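Local coordinates for uncharacterized protein conserved in bacteria (Streptococcus suis, PDB 4FZ4) that probably binds glycosaminoglycans as a domain of a surface antigen that mediates attachment of the bacterium to host cells, at residues A[33-38]-A[104-109]; A[86-91]-A[140-145]. One frame throughout, in Å; residues are numbered along the deposited sequence.

Contact 1 (A[33-38]-A[104-109]); sequences QDYSYQ and EEYNAH
Y106 of the short helix 100-110 points at segment 33-38 and meets the ring edge of Y35, the residue just before helix 36-55; the two rings cross obliquely instead of stacking. The phenol oxygen of Y106 makes the touch. It lies near the plane of the Y35 ring, at the edge formed by CD1 and CE1, with Y106 OH 3.3 Å from Y35 CE1 and 3.4 Å from Y35 CD1. This is a van der Waals approach of an oxygen to aromatic C-H groups, not a hydrogen bond. Behind the oxygen, Y106 CZ is 3.9 Å from Y35 CE1, which adds a little apolar contact. In Y106, CG lies anti to the backbone N (chi1 171°), on the carbonyl side, and from there the phenol oxygen reaches Y35. The carbonyl O of D34 is 3.8 Å from Y106 OH; within the same segment, D34 CB lies over the centre of one face of the Y35 ring. The turn carrying D34 and Y35 is pinned by a hydrogen bond from S36 OG to Q33 O at 2.7 Å. Further packing comes from Y29, whose ring meets that of Y35, and from R93 of helix 66-95, whose side chain touches both tyrosines. The contact buries just 91 Å², yet the two aromatic residues that make it are buried. Y35 occupies the N-cap position of helix 36-55. Packing of the beginning of a long helix against a tyrosine of a short neighbouring one is a feature of this all-helical domain.

Contact 2 (A[86-91]-A[140-145]); sequences IRQVAE and RIKQRV
V89 and I141 meet through branches set by their first torsions: V89 CG2 lies beside its own backbone N, with CG1 anti to that N (chi1 -180°), while I141 CG1 is on the N side (chi1 -76°) and continues outward to CD1. The result is a single methyl-to-methyl touch, V89 CG2 to I141 CD1 at 3.9 Å, between two long helices of an all-helical domain, 66-95 and 123-152, which run in roughly the same direction here. The two side chains cross at about a right angle, and the CA atoms of V89 and I141 are 8.1 Å apart. Y106 of helix 100-110 packs on V89, E105 of that helix on I141, and L92 also lies against I141, so the pair is buried among three helices. Toward the solvent, a weak polar contact runs alongside this apolar touch. K142 stretches its extended chain across to Q88, whose chain is likewise extended beyond CG. K142 NZ gives a weak hydrogen bond to Q88 OE1, while the other end of the amide, Q88 NE2, bonds to N84 OD1 on the same helix. That second bond should help fix the rotation of the amide, with its oxygen turned to the lysine. K142 NZ is 3.2 Å from Q88 OE1, and the adjoining K142 CE packs at 3.3 Å from the same oxygen.

The centres of contact 1 and contact 2 are 12 Å apart, each about 14 Å from the centre of the chain, and they touch directly. Their segments alternate along the sequence, in the order 33-38, 86-91, 104-109 and 140-145. Direct contacts between the two join the four helices 36-55, 66-95, 100-110 and 123-152. The join is partly ionic, E105 OE2 to R140 NE at 2.7 Å, and partly packing: E105 CB lies 3.5 Å from I141 CG1, and Q38 reaches I86. Consecutive helices and ones further along the chain meet in one all-helical unit, within the glycosaminoglycan-binding domain.

Contact 1 (A[33-38]-A[104-109])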
loop_
_atom_site.group_PDB
_atom_site.type_symbol
_atom_site.label_atom_id
_atom_site.label_comp_id
_atom_site.label_asym_id
_atom_site.label_seq_id
_atom_site.Cartn_x
_atom_site.Cartn_y
_atom_site.Cartn_z
ATOM N N GLN A 33 -3.793 -16.829 8.458
ATOM C CA GLN A 33 -5.106 -16.250 8.724
ATOM C C GLN A 33 -5.011 -14.782 9.126
ATOM O O GLN A 33 -5.945 -14.010 8.902
ATOM C CB GLN A 33 -5.824 -17.059 9.813
ATOM C CG GLN A 33 -7.236 -16.582 10.147
ATOM C CD GLN A 33 -7.275 -15.602 11.304
ATOM O OE1 GLN A 33 -8.271 -14.901 11.507
ATOM N NE2 GLN A 33 -6.197 -15.555 12.080
ATOM N N ASP A 34 -3.878 -14.393 9.705
ATOM C CA ASP A 34 -3.684 -13.011 10.143
ATOM C C ASP A 34 -3.745 -11.995 8.998
ATOM O O ASP A 34 -4.104 -10.834 9.207
ATOM C CB ASP A 34 -2.336 -12.867 10.854
ATOM C CG ASP A 34 -2.175 -13.836 12.004
ATOM O OD1 ASP A 34 -1.198 -13.690 12.767
ATOM O OD2 ASP A 34 -3.019 -14.747 12.144
ATOM N N TYR A 35 -3.415 -12.443 7.790
ATOM C CA TYR A 35 -3.379 -11.569 6.620
ATOM C C TYR A 35 -4.388 -11.931 5.540
ATOM O O TYR A 35 -4.386 -11.346 4.453
ATOM C CB TYR A 35 -1.974 -11.615 6.033
ATOM C CG TYR A 35 -0.903 -11.560 7.092
ATOM C CD1 TYR A 35 -0.769 -10.440 7.908
ATOM C CD2 TYR A 35 -0.034 -12.632 7.294
ATOM C CE1 TYR A 35 0.202 -10.380 8.899
ATOM C CE2 TYR A 35 0.949 -12.585 8.292
ATOM C CZ TYR A 35 1.056 -11.450 9.088
ATOM O OH TYR A 35 2.009 -11.373 10.076
ATOM N N SER A 36 -5.249 -12.897 5.844
ATOM C CA SER A 36 -6.261 -13.361 4.906
ATOM C C SER A 36 -7.117 -12.223 4.374
ATOM O O SER A 36 -7.486 -12.215 3.197
ATOM C CB SER A 36 -7.147 -14.409 5.584
ATOM O OG SER A 36 -7.625 -13.932 6.834
ATOM N N TYR A 37 -7.435 -11.263 5.239
ATOM C CA TYR A 37 -8.246 -10.131 4.820
ATOM C C TYR A 37 -7.465 -9.172 3.901
ATOM O O TYR A 37 -7.958 -8.781 2.844
ATOM C CB TYR A 37 -8.783 -9.389 6.045
ATOM C CG TYR A 37 -9.697 -8.238 5.682
ATOM C CD1 TYR A 37 -9.178 -6.985 5.379
ATOM C CD2 TYR A 37 -11.071 -8.413 5.613
ATOM C CE1 TYR A 37 -10.005 -5.927 5.020
ATOM C CE2 TYR A 37 -11.911 -7.364 5.250
ATOM C CZ TYR A 37 -11.368 -6.122 4.960
ATOM O OH TYR A 37 -12.188 -5.070 4.647
ATOM N N GLN A 38 -6.257 -8.790 4.306
ATOM C CA GLN A 38 -5.429 -7.900 3.488
ATOM C C GLN A 38 -5.104 -8.565 2.151
ATOM O O GLN A 38 -5.080 -7.912 1.111
ATOM C CB GLN A 38 -4.121 -7.560 4.218
ATOM C CG GLN A 38 -3.048 -6.911 3.327
ATOM C CD GLN A 38 -3.442 -5.537 2.801
ATOM O OE1 GLN A 38 -2.756 -4.961 1.948
ATOM N NE2 GLN A 38 -4.546 -5.007 3.306
ATOM N N GLU A 104 1.908 -4.780 18.728
ATOM C CA GLU A 104 1.034 -3.689 19.148
ATOM C C GLU A 104 0.858 -2.591 18.101
ATOM O O GLU A 104 -0.269 -2.147 17.853
ATOM C CB GLU A 104 1.565 -3.069 20.443
ATOM C CG GLU A 104 1.655 -4.046 21.603
ATOM C CD GLU A 104 2.555 -3.547 22.718
ATOM O OE1 GLU A 104 2.646 -4.234 23.759
ATOM O OE2 GLU A 104 3.177 -2.474 22.550
ATOM N N GLU A 105 1.963 -2.137 17.506
ATOM C CA GLU A 105 1.890 -1.089 16.491
ATOM C C GLU A 105 1.078 -1.641 15.321
ATOM O O GLU A 105 0.151 -1.002 14.828
ATOM C CB GLU A 105 3.296 -0.691 16.022
ATOM C CG GLU A 105 4.168 -0.036 17.095
ATOM C CD GLU A 105 3.879 1.439 17.297
ATOM O OE1 GLU A 105 2.847 1.927 16.793
ATOM O OE2 GLU A 105 4.687 2.114 17.971
ATOM N N TYR A 106 1.421 -2.849 14.904
ATOM C CA TYR A 106 0.732 -3.504 13.802
ATOM C C TYR A 106 -0.781 -3.588 14.030
ATOM O O TYR A 106 -1.566 -3.113 13.212
ATOM C CB TYR A 106 1.298 -4.911 13.616
ATOM C CG TYR A 106 0.512 -5.743 12.636
ATOM C CD1 TYR A 106 0.411 -5.364 11.299
ATOM C CD2 TYR A 106 -0.161 -6.891 13.046
ATOM C CE1 TYR A 106 -0.340 -6.101 10.400
ATOM C CE2 TYR A 106 -0.921 -7.639 12.148
ATOM C CZ TYR A 106 -1.006 -7.237 10.831
ATOM O OH TYR A 106 -1.770 -7.956 9.942
ATOM N N ASN A 107 -1.180 -4.190 15.146
ATOM C CA ASN A 107 -2.594 -4.355 15.470
ATOM C C ASN A 107 -3.346 -3.045 15.596
ATOM O O ASN A 107 -4.479 -2.922 15.140
ATOM C CB ASN A 107 -2.756 -5.147 16.768
ATOM C CG ASN A 107 -2.441 -6.618 16.594
ATOM O OD1 ASN A 107 -2.355 -7.362 17.567
ATOM N ND2 ASN A 107 -2.272 -7.047 15.351
ATOM N N ALA A 108 -2.709 -2.062 16.213
ATOM C CA ALA A 108 -3.339 -0.770 16.414
ATOM C C ALA A 108 -3.395 0.135 15.183
ATOM O O ALA A 108 -4.370 0.846 14.993
ATOM C CB ALA A 108 -2.624 -0.032 17.542
ATOM N N HIS A 109 -2.370 0.094 14.335
ATOM C CA HIS A 109 -2.320 1.015 13.207
ATOM C C HIS A 109 -2.241 0.499 11.778
ATOM O O HIS A 109 -2.529 1.253 10.852
ATOM C CB HIS A 109 -1.148 1.975 13.412
ATOM C CG HIS A 109 -1.150 2.667 14.739
ATOM N ND1 HIS A 109 -2.132 3.561 15.113
ATOM C CD2 HIS A 109 -0.269 2.625 15.768
ATOM C CE1 HIS A 109 -1.853 4.040 16.314
ATOM N NE2 HIS A 109 -0.727 3.488 16.732
#

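Contact 2 (A[86-91]-A[140-145])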
loop_
_atom_site.group_PDB
_atom_site.type_symbol
_atom_site.label_atom_id
_atom_site.label_comp_id
_atom_site.label_asym_id
_atom_site.label_seq_id
_atom_site.Cartn_x
_atom_site.Cartn_y
_atom_site.Cartn_z
ATOM N N ILE A 86 2.525 -3.898 5.132
ATOM C CA ILE A 86 2.124 -5.158 5.731
ATOM C C ILE A 86 3.063 -6.316 5.374
ATOM O O ILE A 86 3.360 -7.157 6.230
ATOM C CB ILE A 86 0.654 -5.494 5.386
ATOM C CG1 ILE A 86 -0.255 -4.429 6.014
ATOM C CG2 ILE A 86 0.263 -6.858 5.976
ATOM C CD1 ILE A 86 -1.731 -4.633 5.730
ATOM N N ARG A 87 3.543 -6.360 4.131
ATOM C CA ARG A 87 4.476 -7.410 3.756
ATOM C C ARG A 87 5.721 -7.295 4.616
ATOM O O ARG A 87 6.296 -8.307 5.006
ATOM C CB ARG A 87 4.879 -7.317 2.280
ATOM C CG ARG A 87 3.884 -7.979 1.333
ATOM C CD ARG A 87 4.414 -8.057 -0.089
ATOM N NE ARG A 87 3.315 -8.117 -1.046
ATOM C CZ ARG A 87 3.460 -8.269 -2.357
ATOM N NH1 ARG A 87 4.672 -8.386 -2.886
ATOM N NH2 ARG A 87 2.391 -8.282 -3.143
ATOM N N GLN A 88 6.134 -6.064 4.921
ATOM C CA GLN A 88 7.329 -5.844 5.743
ATOM C C GLN A 88 7.140 -6.295 7.189
ATOM O O GLN A 88 7.988 -6.984 7.741
ATOM C CB GLN A 88 7.742 -4.367 5.713
ATOM C CG GLN A 88 8.328 -3.896 4.364
ATOM C CD GLN A 88 8.615 -2.394 4.363
ATOM O OE1 GLN A 88 9.427 -1.904 5.147
ATOM N NE2 GLN A 88 7.936 -1.660 3.491
ATOM N N VAL A 89 6.024 -5.914 7.800
ATOM C CA VAL A 89 5.750 -6.303 9.180
ATOM C C VAL A 89 5.624 -7.823 9.283
ATOM O O VAL A 89 6.131 -8.431 10.222
ATOM C CB VAL A 89 4.458 -5.666 9.686
ATOM C CG1 VAL A 89 4.204 -6.082 11.124
ATOM C CG2 VAL A 89 4.554 -4.159 9.567
ATOM N N ALA A 90 4.948 -8.439 8.319
ATOM C CA ALA A 90 4.796 -9.891 8.331
ATOM C C ALA A 90 6.182 -10.499 8.458
ATOM O O ALA A 90 6.416 -11.375 9.289
ATOM C CB ALA A 90 4.150 -10.367 7.047
ATOM N N GLU A 91 7.106 -10.011 7.634
ATOM C CA GLU A 91 8.478 -10.504 7.635
ATOM C C GLU A 91 9.153 -10.222 8.968
ATOM O O GLU A 91 9.813 -11.097 9.539
ATOM C CB GLU A 91 9.281 -9.854 6.503
ATOM C CG GLU A 91 10.457 -10.699 6.044
ATOM C CD GLU A 91 10.022 -11.936 5.269
ATOM O OE1 GLU A 91 8.951 -12.502 5.579
ATOM O OE2 GLU A 91 10.758 -12.355 4.354
ATOM N N ARG A 140 7.972 3.644 13.780
ATOM C CA ARG A 140 8.226 3.193 15.138
ATOM C C ARG A 140 8.603 1.717 15.122
ATOM O O ARG A 140 9.522 1.291 15.813
ATOM C CB ARG A 140 6.993 3.440 16.011
ATOM C CG ARG A 140 6.694 4.940 16.206
ATOM C CD ARG A 140 5.675 5.173 17.330
ATOM N NE ARG A 140 4.355 4.644 16.990
ATOM C CZ ARG A 140 3.428 5.317 16.309
ATOM N NH1 ARG A 140 3.664 6.556 15.900
ATOM N NH2 ARG A 140 2.269 4.738 16.016
ATOM N N ILE A 141 7.901 0.937 14.315
ATOM C CA ILE A 141 8.210 -0.477 14.221
ATOM C C ILE A 141 9.677 -0.639 13.809
ATOM O O ILE A 141 10.398 -1.474 14.356
ATOM C CB ILE A 141 7.288 -1.167 13.195
ATOM C CG1 ILE A 141 5.902 -1.349 13.805
ATOM C CG2 ILE A 141 7.879 -2.494 12.751
ATOM C CD1 ILE A 141 4.960 -2.181 12.956
ATOM N N LYS A 142 10.117 0.182 12.859
ATOM C CA LYS A 142 11.489 0.113 12.387
ATOM C C LYS A 142 12.534 0.523 13.422
ATOM O O LYS A 142 13.678 0.052 13.378
ATOM C CB LYS A 142 11.644 0.917 11.094
ATOM C CG LYS A 142 11.052 0.175 9.904
ATOM C CD LYS A 142 11.191 0.926 8.600
ATOM C CE LYS A 142 10.645 0.103 7.429
ATOM N NZ LYS A 142 10.580 0.931 6.177
ATOM N N GLN A 143 12.156 1.395 14.349
ATOM C CA GLN A 143 13.082 1.782 15.403
ATOM C C GLN A 143 13.265 0.553 16.286
ATOM O O GLN A 143 14.368 0.256 16.724
ATOM C CB GLN A 143 12.514 2.914 16.247
ATOM C CG GLN A 143 12.507 4.252 15.558
ATOM C CD GLN A 143 12.605 5.396 16.549
ATOM O OE1 GLN A 143 11.978 5.367 17.612
ATOM N NE2 GLN A 143 13.390 6.414 16.204
ATOM N N ARG A 144 12.164 -0.154 16.539
ATOM C CA ARG A 144 12.188 -1.360 17.364
ATOM C C ARG A 144 13.185 -2.334 16.759
ATOM O O ARG A 144 14.183 -2.704 17.379
ATOM C CB ARG A 144 10.802 -2.008 17.377
ATOM C CG ARG A 144 10.295 -2.421 18.741
ATOM C CD ARG A 144 11.146 -3.485 19.407
ATOM N NE ARG A 144 12.083 -2.918 20.369
ATOM C CZ ARG A 144 12.660 -3.613 21.344
ATOM N NH1 ARG A 144 12.390 -4.905 21.484
ATOM N NH2 ARG A 144 13.502 -3.020 22.179
ATOM N N VAL A 145 12.889 -2.751 15.536
ATOM C CA VAL A 145 13.733 -3.672 14.792
ATOM C C VAL A 145 15.214 -3.280 14.828
ATOM O O VAL A 145 16.086 -4.128 15.005
ATOM C CB VAL A 145 13.276 -3.735 13.326
ATOM C CG1 VAL A 145 14.298 -4.477 12.496
ATOM C CG2 VAL A 145 11.921 -4.417 13.245
#